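Local coordinates for protein BH2851 (Bacillus halodurans, PDB 2GFG) that is of unknown function but belongs to the CYTH family, is named a putative adenylate cyclase and probably binds a phosphate-bearing substrate, at residues E150-G155 / E180-R185. Residues are numbered along the deposited sequence; the frame is centred on the assembly and turned at random.
Sequences EIEFEG and ENKIQR. With EDO (1,2-ethanediol), chain H.
E150 and K182 mark the closest approach of the two backbones, their CA atoms 9.4 Å apart, where strand 146-155 faces the first turn of helix 182-190; the gap is spanned by side chains alone. The helix starts after N181, whose O accepts the backbone N of R185. How one carboxylate can hold two cations is seen at E150: chi1 of -162° swings CG opposite the backbone N, and the extended chain carries OE1 between K182 and R185. K182 NZ meets E150 OE1 at 2.8 Å, from above the carboxylate plane, while reaching E152 OE2 at 2.7 Å; a bend at its last torsion (chi4 60°) turns the ammonium to both acids, and D139 gives it a third. R185 presents the edge of its guanidinium, set perpendicular to the E150 carboxylate, through two weak bonds, from R185 NH1 (3.1 Å) and R185 NH2 (3.2 Å), both to E150 OE1. R185 NH1 also binds E180 O, and NE pairs with D148, which together fix the group's rotation. A methionine in place of K182 would probably leave E152 and D139 as close negative charges without the ammonium between them, and E150 with R185 as its remaining cation in the network. An ethanediol, probably from the crystallisation liquor, donates from O1 to E150 OE2. Such a buried acid-base network inside an antiparallel barrel suits the CYTH tunnel fold, where relatives bind metal ions and substrate phosphates; whether these four do so is not established.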
ATOM      1  N   GLU A 150       1.295  -5.698 -10.426  1.00 44.55           N
ATOM      2  CA  GLU A 150      -0.069  -5.544  -9.934  1.00 45.46           C
ATOM      3  C   GLU A 150      -0.748  -4.301 -10.509  1.00 45.13           C
ATOM      4  O   GLU A 150      -0.140  -3.235 -10.603  1.00 44.49           O
ATOM      5  CB  GLU A 150      -0.055  -5.449  -8.403  1.00 46.47           C
ATOM      6  CG  GLU A 150      -1.412  -5.710  -7.739  1.00 48.21           C
ATOM      7  CD  GLU A 150      -1.409  -5.415  -6.243  1.00 49.11           C
ATOM      8  OE1 GLU A 150      -0.357  -5.009  -5.705  1.00 51.63           O
ATOM      9  OE2 GLU A 150      -2.465  -5.572  -5.611  1.00 57.50           O
ATOM     10  N   ILE A 151      -2.014  -4.459 -10.893  1.00 45.56           N
ATOM     11  CA  ILE A 151      -2.864  -3.338 -11.273  1.00 46.16           C
ATOM     12  C   ILE A 151      -3.895  -3.148 -10.166  1.00 46.32           C
ATOM     13  O   ILE A 151      -4.329  -4.127  -9.551  1.00 46.21           O
ATOM     14  CB  ILE A 151      -3.568  -3.578 -12.658  1.00 46.69           C
ATOM     15  CG1 ILE A 151      -4.180  -2.284 -13.180  1.00 47.87           C
ATOM     16  CG2 ILE A 151      -4.650  -4.708 -12.565  1.00 46.42           C
ATOM     17  CD1 ILE A 151      -4.732  -2.403 -14.604  1.00 49.23           C
ATOM     18  N   GLU A 152      -4.206  -1.885  -9.838  1.00 46.14           N
ATOM     19  CA  GLU A 152      -5.220  -1.568  -8.776  1.00 47.25           C
ATOM     20  C   GLU A 152      -6.073  -0.393  -9.193  1.00 46.26           C
ATOM     21  O   GLU A 152      -5.563   0.562  -9.746  1.00 47.05           O
ATOM     22  CB  GLU A 152      -4.541  -1.209  -7.438  1.00 48.94           C
ATOM     23  CG  GLU A 152      -3.352  -2.098  -7.031  1.00 55.88           C
ATOM     24  CD  GLU A 152      -2.343  -1.366  -6.155  1.00 60.49           C
ATOM     25  OE1 GLU A 152      -2.110  -0.153  -6.380  1.00 63.05           O
ATOM     26  OE2 GLU A 152      -1.741  -2.014  -5.285  1.00 64.89           O
ATOM     27  N   PHE A 153      -7.359  -0.426  -8.841  1.00 45.02           N
ATOM     28  CA  PHE A 153      -8.252   0.720  -9.076  1.00 44.60           C
ATOM     29  C   PHE A 153      -8.687   1.339  -7.758  1.00 45.43           C
ATOM     30  O   PHE A 153      -9.213   0.653  -6.896  1.00 46.92           O
ATOM     31  CB  PHE A 153      -9.476   0.309  -9.881  1.00 43.34           C
ATOM     32  CG  PHE A 153     -10.403   1.440 -10.170  1.00 40.34           C
ATOM     33  CD1 PHE A 153     -10.032   2.442 -11.052  1.00 41.36           C
ATOM     34  CD2 PHE A 153     -11.631   1.547  -9.515  1.00 43.07           C
ATOM     35  CE1 PHE A 153     -10.874   3.515 -11.305  1.00 40.30           C
ATOM     36  CE2 PHE A 153     -12.480   2.631  -9.768  1.00 38.53           C
ATOM     37  CZ  PHE A 153     -12.099   3.604 -10.663  1.00 40.26           C
ATOM     38  N   GLU A 154      -8.457   2.653  -7.620  1.00 46.94           N
ATOM     39  CA  GLU A 154      -8.862   3.414  -6.431  1.00 47.60           C
ATOM     40  C   GLU A 154     -10.211   4.090  -6.694  1.00 46.94           C
ATOM     41  O   GLU A 154     -10.304   5.003  -7.511  1.00 45.89           O
ATOM     42  CB  GLU A 154      -7.804   4.473  -6.078  1.00 48.80           C
ATOM     43  CG  GLU A 154      -6.445   3.902  -5.635  1.00 52.80           C
ATOM     44  CD  GLU A 154      -5.385   5.007  -5.378  1.00 59.51           C
ATOM     45  OE1 GLU A 154      -5.122   5.808  -6.298  1.00 61.64           O
ATOM     46  OE2 GLU A 154      -4.814   5.055  -4.256  1.00 64.56           O
ATOM     47  N   GLY A 155     -11.249   3.626  -6.000  1.00 47.71           N
ATOM     48  CA  GLY A 155     -12.607   4.139  -6.183  1.00 48.68           C
ATOM     49  C   GLY A 155     -13.059   5.075  -5.075  1.00 49.82           C
ATOM     50  O   GLY A 155     -12.331   5.307  -4.094  1.00 49.83           O
ATOM     51  N   GLU A 180      -3.784 -10.732  -2.126  1.00 50.86           N
ATOM     52  CA  GLU A 180      -3.664 -10.093  -0.813  1.00 52.77           C
ATOM     53  C   GLU A 180      -2.817  -8.821  -0.942  1.00 52.55           C
ATOM     54  O   GLU A 180      -2.181  -8.591  -1.971  1.00 52.51           O
ATOM     55  CB  GLU A 180      -3.064 -11.068   0.228  1.00 53.87           C
ATOM     56  CG  GLU A 180      -1.609 -11.478  -0.032  1.00 57.37           C
ATOM     57  CD  GLU A 180      -1.198 -12.747   0.722  1.00 59.96           C
ATOM     58  OE1 GLU A 180      -1.762 -13.015   1.810  1.00 62.87           O
ATOM     59  OE2 GLU A 180      -0.303 -13.473   0.219  1.00 59.31           O
ATOM     60  N   ASN A 181      -2.858  -7.983   0.085  1.00 52.98           N
ATOM     61  CA  ASN A 181      -2.114  -6.708   0.088  1.00 52.58           C
ATOM     62  C   ASN A 181      -0.589  -6.904   0.021  1.00 49.65           C
ATOM     63  O   ASN A 181      -0.078  -7.932   0.427  1.00 49.12           O
ATOM     64  CB  ASN A 181      -2.490  -5.878   1.331  1.00 55.03           C
ATOM     65  CG  ASN A 181      -3.919  -5.295   1.247  1.00 59.50           C
ATOM     66  OD1 ASN A 181      -4.386  -4.907   0.170  1.00 63.96           O
ATOM     67  ND2 ASN A 181      -4.591  -5.208   2.390  1.00 64.99           N
ATOM     68  N   LYS A 182       0.120  -5.896  -0.521  1.00 48.19           N
ATOM     69  CA  LYS A 182       1.603  -5.938  -0.648  1.00 47.19           C
ATOM     70  C   LYS A 182       2.260  -6.377   0.645  1.00 47.24           C
ATOM     71  O   LYS A 182       3.123  -7.251   0.646  1.00 46.11           O
ATOM     72  CB  LYS A 182       2.149  -4.570  -1.041  1.00 46.74           C
ATOM     73  CG  LYS A 182       2.009  -4.243  -2.497  1.00 45.60           C
ATOM     74  CD  LYS A 182       2.348  -2.795  -2.764  1.00 47.38           C
ATOM     75  CE  LYS A 182       2.202  -2.439  -4.232  1.00 48.05           C
ATOM     76  NZ  LYS A 182       0.831  -2.643  -4.726  1.00 45.39           N
ATOM     77  N   ILE A 183       1.852  -5.744   1.745  1.00 48.19           N
ATOM     78  CA  ILE A 183       2.383  -6.055   3.071  1.00 49.09           C
ATOM     79  C   ILE A 183       2.100  -7.519   3.477  1.00 49.46           C
ATOM     80  O   ILE A 183       2.915  -8.154   4.151  1.00 50.40           O
ATOM     81  CB  ILE A 183       1.826  -5.056   4.153  1.00 49.87           C
ATOM     82  CG1 ILE A 183       2.557  -5.232   5.472  1.00 50.92           C
ATOM     83  CG2 ILE A 183       0.294  -5.215   4.342  1.00 52.84           C
ATOM     84  CD1 ILE A 183       2.284  -4.132   6.461  1.00 52.39           C
ATOM     85  N   GLN A 184       0.955  -8.046   3.042  1.00 48.98           N
ATOM     86  CA  GLN A 184       0.592  -9.446   3.319  1.00 48.53           C
ATOM     87  C   GLN A 184       1.377 -10.387   2.401  1.00 47.10           C
ATOM     88  O   GLN A 184       1.861 -11.437   2.844  1.00 43.35           O
ATOM     89  CB  GLN A 184      -0.909  -9.659   3.147  1.00 49.56           C
ATOM     90  CG  GLN A 184      -1.775  -8.768   4.050  1.00 52.23           C
ATOM     91  CD  GLN A 184      -1.779  -9.216   5.485  1.00 57.06           C
ATOM     92  N   ARG A 185       1.534  -9.988   1.123  1.00 47.50           N
ATOM     93  CA  ARG A 185       2.404 -10.722   0.181  1.00 48.31           C
ATOM     94  C   ARG A 185       3.852 -10.690   0.665  1.00 49.81           C
ATOM     95  O   ARG A 185       4.613 -11.618   0.414  1.00 49.34           O
ATOM     96  CB  ARG A 185       2.319 -10.137  -1.240  1.00 48.51           C
ATOM     97  CG  ARG A 185       0.941 -10.247  -1.889  1.00 47.11           C
ATOM     98  CD  ARG A 185       1.010 -10.157  -3.415  1.00 46.90           C
ATOM     99  NE  ARG A 185       1.790  -9.003  -3.900  1.00 46.31           N
ATOM    100  CZ  ARG A 185       1.298  -7.767  -4.114  1.00 46.66           C
ATOM    101  NH1 ARG A 185       0.043  -7.457  -3.790  1.00 48.94           N
ATOM    102  NH2 ARG A 185       2.092  -6.826  -4.607  1.00 47.89           N
TER
HETATM  103  C1  EDO H 503      -1.902  -3.190  -2.476  1.00 55.40           C
HETATM  104  O1  EDO H 503      -1.997  -4.594  -2.727  1.00 51.07           O
HETATM  105  C2  EDO H 503      -1.979  -2.900  -0.978  1.00 56.30           C
HETATM  106  O2  EDO H 503      -0.788  -2.251  -0.490  1.00 58.25           O